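Local coordinates for walker-Type ATPase (Pyrococcus abyssi, PDB 2QEN), which binds ADP and magnesium and is probably an ATP-binding P-loop ATPase, its precise cellular function being unknown, at residues A[33-38]-A[195-200]; A[132-137]-A[165-170]; A[268-273]-A[342-347]; A[282-287]-A[321-326]; A[219-224]-A[247-252]. The protein carries 1 engineered substitution. One frame throughout, in Å; residues are numbered along the deposited sequence.

Interaction 1 of 5, residues A[33-38]-A[195-200]; sequences LTLLLG and AGEVLV
Leu36 and Val198 project from the same face of two parallel strands, 33-37 and 196-199, and their side chains cross at a slant. Leu36 turns its CG anti to the backbone N (chi1 -175°), which swings CD1 over the neighbouring strand to within 3.6 Å of Val198 CG1 and 3.8 Å of Val200 CG2. On the same face Thr34 CG2 meets Val198 CG2 at an oblique angle. The other face carries Leu35, Leu37 and Glu197. Leu35 runs alongside Glu197 in the same sense, while Leu37 slants across Glu197, its CD1 4.0 Å from Glu197 CD. Ala195 CB fits between the leucines, 4.0 Å from both Leu33 CD1 and Leu35 CG. Five backbone hydrogen bonds fix this register, among them Val198 N to Leu35 O at 2.8 Å. Gly38 probably begins the P-loop (Walker A), and its O accepts from Lys44, an ADP-binding residue. Strand 196-199 is outermost in the five-stranded parallel sheet; strand 165-171 flanks 33-37 on its other edge, helix 18-30 covers the Thr34 and Leu36 face, and helix 174-181 covers the face of Leu35 and Leu37.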
# COMPACT_ATOMS: atom_id res chain seq x y z
N LEU A 33 -16.54 4.71 4.61
CA LEU A 33 -15.35 3.89 4.58
C LEU A 33 -14.92 3.64 3.11
O LEU A 33 -15.75 3.25 2.28
CB LEU A 33 -15.66 2.54 5.25
CG LEU A 33 -14.65 1.74 6.09
CD1 LEU A 33 -15.02 0.26 6.05
CD2 LEU A 33 -13.22 1.94 5.71
N THR A 34 -13.64 3.85 2.82
CA THR A 34 -13.08 3.70 1.47
C THR A 34 -11.84 2.81 1.54
O THR A 34 -11.04 2.96 2.46
CB THR A 34 -12.73 5.10 0.88
OG1 THR A 34 -13.93 5.83 0.67
CG2 THR A 34 -11.97 5.01 -0.45
N LEU A 35 -11.70 1.89 0.60
CA LEU A 35 -10.48 1.08 0.48
C LEU A 35 -9.63 1.56 -0.70
O LEU A 35 -10.14 1.71 -1.81
CB LEU A 35 -10.79 -0.43 0.36
CG LEU A 35 -11.90 -1.01 1.25
CD1 LEU A 35 -12.09 -2.51 1.01
CD2 LEU A 35 -11.65 -0.73 2.73
N LEU A 36 -8.35 1.83 -0.45
CA LEU A 36 -7.44 2.20 -1.51
C LEU A 36 -6.50 1.03 -1.79
O LEU A 36 -5.67 0.68 -0.95
CB LEU A 36 -6.69 3.48 -1.16
CG LEU A 36 -5.78 4.05 -2.25
CD1 LEU A 36 -6.62 4.74 -3.30
CD2 LEU A 36 -4.77 5.03 -1.63
N LEU A 37 -6.64 0.44 -2.98
CA LEU A 37 -6.09 -0.89 -3.26
C LEU A 37 -5.19 -0.95 -4.48
O LEU A 37 -5.44 -0.28 -5.49
CB LEU A 37 -7.24 -1.89 -3.43
CG LEU A 37 -8.28 -1.97 -2.30
CD1 LEU A 37 -9.47 -2.88 -2.71
CD2 LEU A 37 -7.64 -2.45 -0.99
N GLY A 38 -4.15 -1.78 -4.39
CA GLY A 38 -3.22 -2.02 -5.49
C GLY A 38 -1.93 -2.68 -5.05
O GLY A 38 -1.65 -2.82 -3.86
N ALA A 195 -18.17 -0.48 1.73
CA ALA A 195 -17.02 0.41 1.57
C ALA A 195 -16.80 0.73 0.10
O ALA A 195 -16.99 -0.12 -0.76
CB ALA A 195 -15.76 -0.22 2.18
N GLY A 196 -16.40 1.96 -0.20
CA GLY A 196 -15.96 2.29 -1.55
C GLY A 196 -14.62 1.63 -1.83
O GLY A 196 -13.89 1.25 -0.90
N GLU A 197 -14.29 1.48 -3.11
CA GLU A 197 -13.02 0.87 -3.50
C GLU A 197 -12.41 1.69 -4.61
O GLU A 197 -13.02 1.89 -5.67
CB GLU A 197 -13.19 -0.57 -3.98
CG GLU A 197 -13.49 -1.57 -2.86
CD GLU A 197 -13.45 -3.02 -3.31
OE1 GLU A 197 -13.10 -3.31 -4.48
OE2 GLU A 197 -13.78 -3.88 -2.47
N VAL A 198 -11.20 2.18 -4.33
CA VAL A 198 -10.41 2.90 -5.31
C VAL A 198 -9.15 2.08 -5.63
O VAL A 198 -8.34 1.77 -4.73
CB VAL A 198 -10.11 4.34 -4.83
CG1 VAL A 198 -9.22 5.08 -5.83
CG2 VAL A 198 -11.44 5.10 -4.61
N LEU A 199 -9.04 1.69 -6.90
CA LEU A 199 -8.01 0.83 -7.42
C LEU A 199 -6.90 1.64 -8.08
O LEU A 199 -7.18 2.44 -8.98
CB LEU A 199 -8.61 -0.11 -8.46
CG LEU A 199 -9.40 -1.39 -8.09
CD1 LEU A 199 -10.16 -1.29 -6.79
CD2 LEU A 199 -10.33 -1.80 -9.24
N VAL A 200 -5.66 1.42 -7.62
CA VAL A 200 -4.48 2.06 -8.19
C VAL A 200 -3.65 1.01 -8.93
O VAL A 200 -3.07 0.11 -8.32
CB VAL A 200 -3.60 2.81 -7.12
CG1 VAL A 200 -2.46 3.55 -7.79
CG2 VAL A 200 -4.44 3.77 -6.28

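Interaction 2 of 5, residues A[132-137]-A[165-170]; sequences VAFDEA and LKIILT
The Phe134 ring has Ile168 O and Ile167 CG2 at its edge, near the ring plane, while Leu169 CD2 approaches obliquely, 3.7 Å from Phe134 CD1. Phe134 and Leu169 run alongside in the same sense, both with CG anti to the carbonyl carbon (Phe134 chi1 -66°). Outside the two segments, Phe155 makes an edge-to-face contact with the Phe134 ring. The other flat group in direct contact is the Asp135 carboxylate, whose OD1 takes a very short hydrogen bond, 2.5 Å, from Thr170 OG1; its OD2 bonds to Ser45 OG. The same Thr170 OG1 accepts from Glu136 N at 2.9 Å with an N-H...O angle of 169°, so one hydroxyl links the carboxylate to the backbone just beyond the strand. Parallel strands 130-135 and 165-171 are joined here through helix 149-161 as a beta-alpha-beta unit of the P-loop NTPase core. Asp135 and Glu136 probably form the Walker B end; both belong to this protein's magnesium site, although in this model the ion stands about 4 Å from the Glu136 side chain, too far for direct coordination. The Glu136 carboxylate bonds to Ser172 and Gln138. Backbone bonds hold the register, among them Phe134 N to Ile168 O (2.9 Å) and Thr170 N to Phe134 O (3.0 Å). Past the strand, Ala137 N adds a bond to Thr170 O, and Ala137 CB lies 3.8 Å from Leu169 CB. On the Ala133 face, Ala133 CB packs 4.1 Å from Ile168 CB, with Leu48 of helix 44-54 touching both residues.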
# COMPACT_ATOMS: atom_id res chain seq x y z
N VAL A 132 -9.33 10.01 8.69
CA VAL A 132 -8.35 9.15 9.34
C VAL A 132 -7.99 8.05 8.37
O VAL A 132 -8.85 7.29 7.95
CB VAL A 132 -8.88 8.51 10.66
CG1 VAL A 132 -7.78 7.65 11.32
CG2 VAL A 132 -9.35 9.59 11.61
N ALA A 133 -6.72 8.01 7.97
CA ALA A 133 -6.23 7.01 7.03
C ALA A 133 -5.26 6.01 7.67
O ALA A 133 -4.32 6.39 8.36
CB ALA A 133 -5.59 7.67 5.83
N PHE A 134 -5.54 4.74 7.44
CA PHE A 134 -4.69 3.65 7.90
C PHE A 134 -3.95 3.05 6.69
O PHE A 134 -4.55 2.41 5.83
CB PHE A 134 -5.53 2.60 8.63
CG PHE A 134 -6.15 3.08 9.92
CD1 PHE A 134 -7.40 3.70 9.93
CD2 PHE A 134 -5.48 2.90 11.14
CE1 PHE A 134 -7.97 4.15 11.12
CE2 PHE A 134 -6.06 3.34 12.35
CZ PHE A 134 -7.30 3.96 12.34
N ASP A 135 -2.65 3.28 6.63
CA ASP A 135 -1.84 2.78 5.53
C ASP A 135 -1.44 1.35 5.81
O ASP A 135 -0.86 1.07 6.86
CB ASP A 135 -0.60 3.66 5.32
CG ASP A 135 -0.24 3.81 3.84
OD1 ASP A 135 -0.84 3.10 2.97
OD2 ASP A 135 0.64 4.65 3.56
N GLU A 136 -1.76 0.46 4.88
CA GLU A 136 -1.52 -0.99 5.02
C GLU A 136 -2.26 -1.53 6.25
O GLU A 136 -1.67 -2.20 7.12
CB GLU A 136 -0.01 -1.32 5.06
CG GLU A 136 0.83 -0.84 3.86
CD GLU A 136 0.53 -1.54 2.54
OE1 GLU A 136 -0.12 -2.61 2.53
OE2 GLU A 136 0.97 -1.02 1.48
N ALA A 137 -3.56 -1.29 6.25
CA ALA A 137 -4.45 -1.59 7.37
C ALA A 137 -4.62 -3.09 7.66
O ALA A 137 -5.13 -3.47 8.71
CB ALA A 137 -5.80 -0.91 7.14
N LEU A 165 -16.70 12.10 9.86
CA LEU A 165 -15.45 11.40 9.92
C LEU A 165 -15.40 10.38 8.79
O LEU A 165 -16.34 9.61 8.59
CB LEU A 165 -15.31 10.73 11.29
CG LEU A 165 -13.92 10.29 11.74
CD1 LEU A 165 -13.04 11.51 12.01
CD2 LEU A 165 -14.04 9.41 12.99
N LYS A 166 -14.32 10.42 8.01
CA LYS A 166 -14.13 9.49 6.91
C LYS A 166 -12.88 8.66 7.17
O LYS A 166 -11.89 9.16 7.69
CB LYS A 166 -14.02 10.22 5.57
CG LYS A 166 -15.29 10.94 5.14
CD LYS A 166 -16.43 9.95 4.82
CE LYS A 166 -17.79 10.64 4.87
NZ LYS A 166 -18.15 11.25 3.59
N ILE A 167 -12.95 7.38 6.83
CA ILE A 167 -11.86 6.45 7.08
C ILE A 167 -11.43 5.87 5.72
O ILE A 167 -12.27 5.49 4.91
CB ILE A 167 -12.28 5.34 8.09
CG1 ILE A 167 -12.49 5.93 9.49
CG2 ILE A 167 -11.24 4.19 8.13
CD1 ILE A 167 -12.97 4.90 10.49
N ILE A 168 -10.13 5.91 5.47
CA ILE A 168 -9.52 5.29 4.30
C ILE A 168 -8.61 4.18 4.81
O ILE A 168 -7.79 4.43 5.69
CB ILE A 168 -8.69 6.30 3.47
CG1 ILE A 168 -9.59 7.43 2.94
CG2 ILE A 168 -7.97 5.60 2.28
CD1 ILE A 168 -8.83 8.61 2.35
N LEU A 169 -8.78 2.97 4.28
CA LEU A 169 -7.88 1.85 4.55
C LEU A 169 -7.17 1.48 3.25
O LEU A 169 -7.81 1.26 2.22
CB LEU A 169 -8.65 0.63 5.09
CG LEU A 169 -9.63 0.84 6.26
CD1 LEU A 169 -10.27 -0.50 6.60
CD2 LEU A 169 -8.94 1.39 7.49
N THR A 170 -5.86 1.45 3.30
CA THR A 170 -5.09 1.06 2.13
C THR A 170 -4.52 -0.33 2.39
O THR A 170 -4.37 -0.75 3.55
CB THR A 170 -3.93 2.04 1.79
OG1 THR A 170 -2.73 1.61 2.43
CG2 THR A 170 -4.26 3.50 2.19

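Interaction 3 of 5, residues A[268-273]-A[342-347]; sequences GLIMGE and PVVATV
Ile270 projects from helix 255-280 toward helix 342-348, which follows the small antiparallel hairpin 330-333/336-339 near the C-terminus. This is a nearly perpendicular helix-helix packing: the axes of the two short segments come within 10.2 Å and cross at -84°. The contact is carried almost entirely by one side chain. At its base, Ile270 CB lies 4.2 Å from Val347 CG1. One branch, CG2, is anti to the backbone N and runs to the same methyl, with Ile270 CG2 and Val347 CG1 3.9 Å apart. The other branch leaves CB with CG1 anti to the carbonyl carbon (chi1 -67°), and Ile270 CG1 comes to 4.0 Å from Val344 CG2. At the end of that branch, CD1 sits between two valines one helical turn apart, 3.8 Å from Val344 CG2 and 3.8 Å from Val347 CG2. Val343 CG1 is a more distant neighbour of this methyl. Were Ile270 cut back to an alanine, the facing methyls of Val344 and Val347 would probably be left without their main partner from helix 255-280, and a gap would open between the two helices. Trp241 of helix 239-252 touches both Ile270 and Val343, so a third helix borders the apolar cluster. One turn further along helix 255-280, Glu273 forms a salt bridge with Arg41, an ADP-binding residue, placing this junction close to the nucleotide-binding part of the protein. At the exposed margin, Met271 brings its sulfur over, SD lying 4.5 Å from Val347 CG1.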
# COMPACT_ATOMS: atom_id res chain seq x y z
N GLY A 268 17.79 -6.17 -3.74
CA GLY A 268 18.00 -6.01 -2.30
C GLY A 268 16.71 -5.99 -1.51
O GLY A 268 16.52 -6.77 -0.58
N LEU A 269 15.80 -5.11 -1.91
CA LEU A 269 14.50 -4.95 -1.24
C LEU A 269 13.64 -6.21 -1.34
O LEU A 269 13.12 -6.71 -0.32
CB LEU A 269 13.76 -3.73 -1.83
CG LEU A 269 14.44 -2.36 -1.75
CD1 LEU A 269 13.70 -1.34 -2.62
CD2 LEU A 269 14.52 -1.83 -0.32
N ILE A 270 13.53 -6.75 -2.55
CA ILE A 270 12.71 -7.94 -2.81
C ILE A 270 13.24 -9.17 -2.07
O ILE A 270 12.47 -10.01 -1.60
CB ILE A 270 12.56 -8.18 -4.34
CG1 ILE A 270 11.74 -7.04 -4.95
CG2 ILE A 270 11.93 -9.56 -4.64
CD1 ILE A 270 12.01 -6.76 -6.40
N MET A 271 14.56 -9.26 -1.95
CA MET A 271 15.19 -10.37 -1.25
C MET A 271 14.83 -10.33 0.23
O MET A 271 14.65 -11.37 0.87
CB MET A 271 16.71 -10.33 -1.42
CG MET A 271 17.33 -11.66 -1.81
SD MET A 271 16.79 -12.21 -3.45
CE MET A 271 16.61 -13.97 -3.16
N GLY A 272 14.73 -9.11 0.76
CA GLY A 272 14.35 -8.86 2.16
C GLY A 272 12.95 -9.36 2.45
O GLY A 272 12.72 -10.00 3.47
N GLU A 273 12.03 -9.07 1.54
CA GLU A 273 10.65 -9.55 1.61
C GLU A 273 10.53 -11.06 1.36
O GLU A 273 9.70 -11.73 1.98
CB GLU A 273 9.78 -8.82 0.60
CG GLU A 273 9.62 -7.35 0.88
CD GLU A 273 9.40 -6.54 -0.38
OE1 GLU A 273 8.85 -7.08 -1.37
OE2 GLU A 273 9.78 -5.35 -0.37
N PRO A 342 6.49 -7.24 -12.52
CA PRO A 342 7.46 -7.81 -13.48
C PRO A 342 8.93 -7.69 -13.07
O PRO A 342 9.76 -8.49 -13.51
CB PRO A 342 7.21 -6.99 -14.75
CG PRO A 342 6.60 -5.74 -14.27
CD PRO A 342 5.73 -6.14 -13.13
N VAL A 343 9.25 -6.68 -12.25
CA VAL A 343 10.58 -6.55 -11.67
C VAL A 343 10.86 -7.65 -10.61
O VAL A 343 11.95 -8.21 -10.58
CB VAL A 343 10.80 -5.11 -11.15
CG1 VAL A 343 12.16 -4.95 -10.46
CG2 VAL A 343 10.67 -4.13 -12.30
N VAL A 344 9.87 -7.97 -9.78
CA VAL A 344 9.96 -9.14 -8.90
C VAL A 344 10.27 -10.41 -9.72
O VAL A 344 11.17 -11.18 -9.36
CB VAL A 344 8.70 -9.31 -8.00
CG1 VAL A 344 8.75 -10.62 -7.18
CG2 VAL A 344 8.58 -8.15 -7.05
N ALA A 345 9.57 -10.61 -10.83
CA ALA A 345 9.87 -11.72 -11.73
C ALA A 345 11.34 -11.71 -12.23
O ALA A 345 12.01 -12.75 -12.21
CB ALA A 345 8.87 -11.74 -12.90
N THR A 346 11.82 -10.55 -12.67
CA THR A 346 13.22 -10.37 -13.09
C THR A 346 14.21 -10.77 -11.99
O THR A 346 15.16 -11.50 -12.24
CB THR A 346 13.48 -8.93 -13.58
OG1 THR A 346 12.66 -8.66 -14.72
CG2 THR A 346 14.96 -8.71 -13.97
N VAL A 347 13.94 -10.32 -10.76
CA VAL A 347 14.75 -10.64 -9.57
C VAL A 347 14.72 -12.14 -9.21
O VAL A 347 15.75 -12.72 -8.89
CB VAL A 347 14.33 -9.76 -8.34
CG1 VAL A 347 14.93 -10.28 -7.03
CG2 VAL A 347 14.71 -8.30 -8.57

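Interaction 4 of 5, residues A[282-287]-A[321-326]; sequences PRYVDI and LENLKK
Apolar contacts make up most of the meeting between Tyr284 and Ile287 of helix 282-292 and Leu321 and Leu324 of helix 314-326. Leu324 and Tyr284 pass each other heading opposite ways, bringing Leu324 CD1 obliquely to the ring, 3.5 Å from Tyr284 CD1. The second methyl of Leu324 serves the next turn: CD2 lies 3.8 Å from Ile287 CG2. That same Ile287 methyl, held anti to the backbone N, also meets Leu321 CD2 at 3.8 Å, so it touches two leucines one helical turn apart.

The polar contact is a single weak hydrogen bond, 3.0 Å from Tyr284 OH to Asn323 OD1. The ring and amide planes stand 45° apart, and Asn323 CB is 4.0 Å from Tyr284 CE1, giving the phenol an apolar neighbour beside its polar one. The hydroxyl's stronger partner is Arg280, at the end of helix 255-280. A phenylalanine in place of Tyr284 would probably leave Asn323 OD1 and Arg280 without the hydroxyl they share.

The salt bridges Arg283-Asp286 and Lys325-Glu322 stay within their own helices. Leu277 of helix 255-280 touches both Tyr284 and Leu324, and Leu305 of helix 298-307 borders Ile287. The segment axes cross at -77° and approach to 10.8 Å. Such steeply crossed helices, packed through a small apolar core, are consistent with the winged helix-turn-helix domain to which this region is assigned, related to the C-terminal domain of MCM proteins.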
# COMPACT_ATOMS: atom_id res chain seq x y z
N PRO A 282 9.38 -22.28 3.09
CA PRO A 282 10.30 -22.22 1.94
C PRO A 282 9.56 -22.42 0.62
O PRO A 282 9.97 -21.89 -0.42
CB PRO A 282 11.24 -23.41 2.19
CG PRO A 282 11.14 -23.69 3.66
CD PRO A 282 9.75 -23.33 4.05
N ARG A 283 8.47 -23.19 0.69
CA ARG A 283 7.58 -23.44 -0.45
C ARG A 283 7.13 -22.18 -1.20
O ARG A 283 7.12 -22.17 -2.43
CB ARG A 283 6.37 -24.25 0.02
CG ARG A 283 6.37 -25.72 -0.40
CD ARG A 283 7.75 -26.28 -0.63
NE ARG A 283 8.24 -26.85 0.60
CZ ARG A 283 9.50 -26.81 1.02
NH1 ARG A 283 10.46 -26.22 0.31
NH2 ARG A 283 9.79 -27.36 2.18
N TYR A 284 6.74 -21.13 -0.47
CA TYR A 284 6.31 -19.86 -1.09
C TYR A 284 7.31 -19.34 -2.11
O TYR A 284 6.92 -18.99 -3.21
CB TYR A 284 6.09 -18.77 -0.03
CG TYR A 284 4.81 -18.89 0.77
CD1 TYR A 284 3.57 -19.04 0.14
CD2 TYR A 284 4.84 -18.80 2.16
CE1 TYR A 284 2.40 -19.12 0.88
CE2 TYR A 284 3.68 -18.89 2.91
CZ TYR A 284 2.46 -19.06 2.26
OH TYR A 284 1.30 -19.15 3.00
N VAL A 285 8.58 -19.30 -1.74
CA VAL A 285 9.63 -18.79 -2.63
C VAL A 285 9.92 -19.73 -3.80
O VAL A 285 10.18 -19.27 -4.92
CB VAL A 285 10.92 -18.45 -1.87
CG1 VAL A 285 11.93 -17.79 -2.80
CG2 VAL A 285 10.61 -17.53 -0.71
N ASP A 286 9.86 -21.03 -3.53
CA ASP A 286 9.97 -22.08 -4.55
C ASP A 286 8.89 -21.91 -5.63
O ASP A 286 9.17 -22.04 -6.81
CB ASP A 286 9.86 -23.47 -3.92
CG ASP A 286 11.15 -23.90 -3.18
OD1 ASP A 286 12.19 -23.21 -3.26
OD2 ASP A 286 11.10 -24.95 -2.51
N ILE A 287 7.65 -21.66 -5.19
CA ILE A 287 6.51 -21.50 -6.10
C ILE A 287 6.67 -20.23 -6.94
O ILE A 287 6.44 -20.24 -8.15
CB ILE A 287 5.17 -21.51 -5.32
CG1 ILE A 287 4.92 -22.89 -4.69
CG2 ILE A 287 4.01 -21.10 -6.22
CD1 ILE A 287 3.70 -22.95 -3.74
N LEU A 321 -0.92 -21.15 -3.07
CA LEU A 321 -1.19 -20.27 -4.21
C LEU A 321 -2.25 -19.21 -3.88
O LEU A 321 -2.12 -18.03 -4.26
CB LEU A 321 -1.60 -21.09 -5.42
CG LEU A 321 -0.49 -21.76 -6.22
CD1 LEU A 321 -1.11 -22.81 -7.13
CD2 LEU A 321 0.32 -20.72 -7.04
N GLU A 322 -3.29 -19.62 -3.16
CA GLU A 322 -4.32 -18.69 -2.68
C GLU A 322 -3.76 -17.60 -1.77
O GLU A 322 -4.11 -16.43 -1.92
CB GLU A 322 -5.46 -19.45 -2.00
CG GLU A 322 -6.63 -19.89 -2.94
CD GLU A 322 -6.28 -20.03 -4.44
OE1 GLU A 322 -5.61 -21.01 -4.87
OE2 GLU A 322 -6.74 -19.15 -5.20
N ASN A 323 -2.89 -17.98 -0.83
CA ASN A 323 -2.19 -17.03 0.04
C ASN A 323 -1.32 -16.02 -0.72
O ASN A 323 -1.35 -14.83 -0.45
CB ASN A 323 -1.36 -17.78 1.08
CG ASN A 323 -2.21 -18.43 2.16
OD1 ASN A 323 -1.70 -19.22 2.96
ND2 ASN A 323 -3.50 -18.11 2.19
N LEU A 324 -0.54 -16.53 -1.66
CA LEU A 324 0.29 -15.73 -2.56
C LEU A 324 -0.52 -14.69 -3.35
O LEU A 324 -0.07 -13.56 -3.54
CB LEU A 324 1.02 -16.67 -3.52
CG LEU A 324 2.53 -16.91 -3.42
CD1 LEU A 324 3.26 -16.40 -2.13
CD2 LEU A 324 2.90 -18.36 -3.79
N LYS A 325 -1.71 -15.09 -3.79
CA LYS A 325 -2.67 -14.18 -4.42
C LYS A 325 -3.21 -13.10 -3.47
O LYS A 325 -3.29 -11.91 -3.85
CB LYS A 325 -3.84 -14.97 -5.01
CG LYS A 325 -3.49 -15.80 -6.26
CD LYS A 325 -4.53 -16.92 -6.51
CE LYS A 325 -5.82 -16.41 -7.12
NZ LYS A 325 -6.84 -17.51 -7.37
N LYS A 326 -3.58 -13.51 -2.25
CA LYS A 326 -4.09 -12.62 -1.21
C LYS A 326 -3.04 -11.63 -0.72
O LYS A 326 -3.36 -10.51 -0.30
CB LYS A 326 -4.58 -13.43 -0.00
CG LYS A 326 -5.86 -14.23 -0.21
CD LYS A 326 -6.16 -15.05 1.05
CE LYS A 326 -7.33 -16.03 0.86
NZ LYS A 326 -8.60 -15.40 1.31

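Interaction 5 of 5, residues A[219-224]-A[247-252]; sequences VNLDVP and VEYLRN
Leu250 reaches from helix 239-252 to the loop 219-224, where its CD2 is touched by two loop residues. Val219 meets it tip to tip, with Val219 CG2 3.6 Å from Leu250 CD2. Leu221 instead passes it heading the other way, and Leu221 CD2 comes to 3.7 Å from the same Leu250 methyl. Leu221 has CG anti to the backbone N (chi1 -161°), an extension that carries CD2 across to the helix and also to within 4.2 Å of Tyr249 CD1.

Tyr249 forms the second half of the contact. Val223 comes from the opposite direction and sets both methyls near the phenol end of the ring: CG2 is 3.8 Å from Tyr249 CE1 in an oblique approach, and CG1 is 3.9 Å from Tyr249 OH. Alternate loop residues, Val219, Leu221 and Val223, thus supply the apolar groups.

Further out, the hydroxyl of Tyr249 bonds to Glu227 and its ring makes an edge-to-face contact with Phe216, which tie it to the helices before and after the loop. The loop itself begins with a Schellman motif that ends helix 205-217: Asn220, with positive phi (56°), is its C-prime residue, and Leu221 N returns to Phe216 O. At the far end Pro224 takes the N-cap position of helix 225-235. The loop therefore connects two helices while lying against a third, 239-252, near the protein surface; Phe216 of helix 205-217 touches Leu221, Val223 and Leu250, and Ala258 of helix 255-280 touches Tyr249.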
# COMPACT_ATOMS: atom_id res chain seq x y z
N VAL A 219 15.67 18.09 -15.61
CA VAL A 219 17.11 18.39 -15.48
C VAL A 219 17.78 18.66 -16.82
O VAL A 219 19.00 18.46 -16.97
CB VAL A 219 17.88 17.28 -14.70
CG1 VAL A 219 17.42 17.20 -13.23
CG2 VAL A 219 17.73 15.93 -15.40
N ASN A 220 16.99 19.10 -17.81
CA ASN A 220 17.48 19.46 -19.15
C ASN A 220 18.26 18.33 -19.85
O ASN A 220 19.04 18.57 -20.78
CB ASN A 220 18.26 20.79 -19.11
CG ASN A 220 18.42 21.44 -20.49
OD1 ASN A 220 18.00 20.89 -21.52
ND2 ASN A 220 19.04 22.63 -20.52
N LEU A 221 18.05 17.10 -19.40
CA LEU A 221 18.66 15.93 -20.01
C LEU A 221 17.76 15.39 -21.12
O LEU A 221 16.54 15.28 -20.96
CB LEU A 221 18.95 14.86 -18.95
CG LEU A 221 19.97 13.75 -19.24
CD1 LEU A 221 21.32 14.29 -19.66
CD2 LEU A 221 20.12 12.88 -18.01
N ASP A 222 18.39 15.11 -22.26
CA ASP A 222 17.75 14.45 -23.40
C ASP A 222 18.22 13.00 -23.44
O ASP A 222 19.41 12.73 -23.58
CB ASP A 222 18.10 15.17 -24.72
CG ASP A 222 17.30 16.47 -24.92
OD1 ASP A 222 16.05 16.46 -24.78
OD2 ASP A 222 17.93 17.51 -25.23
N VAL A 223 17.29 12.07 -23.26
CA VAL A 223 17.61 10.64 -23.30
C VAL A 223 17.01 10.04 -24.57
O VAL A 223 15.82 10.24 -24.85
CB VAL A 223 17.11 9.92 -22.03
CG1 VAL A 223 17.32 8.41 -22.14
CG2 VAL A 223 17.82 10.46 -20.80
N PRO A 224 17.84 9.30 -25.35
CA PRO A 224 17.34 8.76 -26.63
C PRO A 224 16.05 7.96 -26.44
O PRO A 224 15.86 7.31 -25.40
CB PRO A 224 18.48 7.85 -27.10
CG PRO A 224 19.71 8.38 -26.40
CD PRO A 224 19.23 8.90 -25.08
N VAL A 247 16.65 8.26 -11.09
CA VAL A 247 17.77 8.56 -10.19
C VAL A 247 19.10 7.93 -10.63
O VAL A 247 20.11 8.62 -10.75
CB VAL A 247 17.42 8.16 -8.71
CG1 VAL A 247 18.63 8.30 -7.76
CG2 VAL A 247 16.23 9.01 -8.19
N GLU A 248 19.12 6.61 -10.86
CA GLU A 248 20.36 5.91 -11.26
C GLU A 248 20.91 6.40 -12.59
O GLU A 248 22.12 6.47 -12.77
CB GLU A 248 20.16 4.38 -11.28
CG GLU A 248 20.00 3.74 -9.89
CD GLU A 248 21.13 4.11 -8.93
OE1 GLU A 248 22.26 4.35 -9.41
OE2 GLU A 248 20.90 4.18 -7.70
N TYR A 249 20.02 6.77 -13.51
CA TYR A 249 20.45 7.31 -14.79
C TYR A 249 21.11 8.68 -14.64
O TYR A 249 22.13 8.92 -15.27
CB TYR A 249 19.29 7.36 -15.81
CG TYR A 249 19.77 7.44 -17.26
CD1 TYR A 249 20.28 8.64 -17.78
CD2 TYR A 249 19.68 6.34 -18.11
CE1 TYR A 249 20.73 8.72 -19.12
CE2 TYR A 249 20.11 6.42 -19.44
CZ TYR A 249 20.63 7.62 -19.93
OH TYR A 249 21.06 7.70 -21.24
N LEU A 250 20.54 9.54 -13.79
CA LEU A 250 21.11 10.87 -13.51
C LEU A 250 22.49 10.77 -12.85
O LEU A 250 23.38 11.59 -13.08
CB LEU A 250 20.18 11.67 -12.58
CG LEU A 250 18.83 12.16 -13.12
CD1 LEU A 250 18.23 13.22 -12.19
CD2 LEU A 250 18.95 12.71 -14.52
N ARG A 251 22.67 9.74 -12.02
CA ARG A 251 23.91 9.51 -11.33
C ARG A 251 24.98 8.82 -12.19
O ARG A 251 26.17 9.00 -11.96
CB ARG A 251 23.61 8.71 -10.06
CG ARG A 251 22.90 9.56 -9.01
CD ARG A 251 22.42 8.75 -7.83
NE ARG A 251 21.98 9.67 -6.79
CZ ARG A 251 21.63 9.31 -5.56
NH1 ARG A 251 21.67 8.05 -5.19
NH2 ARG A 251 21.26 10.24 -4.69
N ASN A 252 24.55 8.03 -13.18
CA ASN A 252 25.45 7.15 -13.93
C ASN A 252 25.59 7.46 -15.42
O ASN A 252 26.59 7.08 -16.02
CB ASN A 252 25.01 5.69 -13.74
CG ASN A 252 25.27 5.22 -12.33
OD1 ASN A 252 26.39 4.86 -12.01
ND2 ASN A 252 24.24 5.26 -11.48

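Interactions 1 and 2 belong to the same five-stranded parallel sheet, their centres about 10 Å apart, and meet where strands 33-37 and 165-171 run side by side; in sequence, interaction 2 falls between the two segments of interaction 1. Interaction 5 comes next along the chain, about 35 Å from interaction 1 between centres, among the helices after the sheet. Interaction 3 follows, with interaction 4 between its segments and about 14 Å away between centres; consecutive helices 255-280 and 282-292 link them. The sheet places the loops at its strand ends that hold the nucleotide and magnesium residues, while the helical contacts build the parts beside it, including the probable winged-helix region.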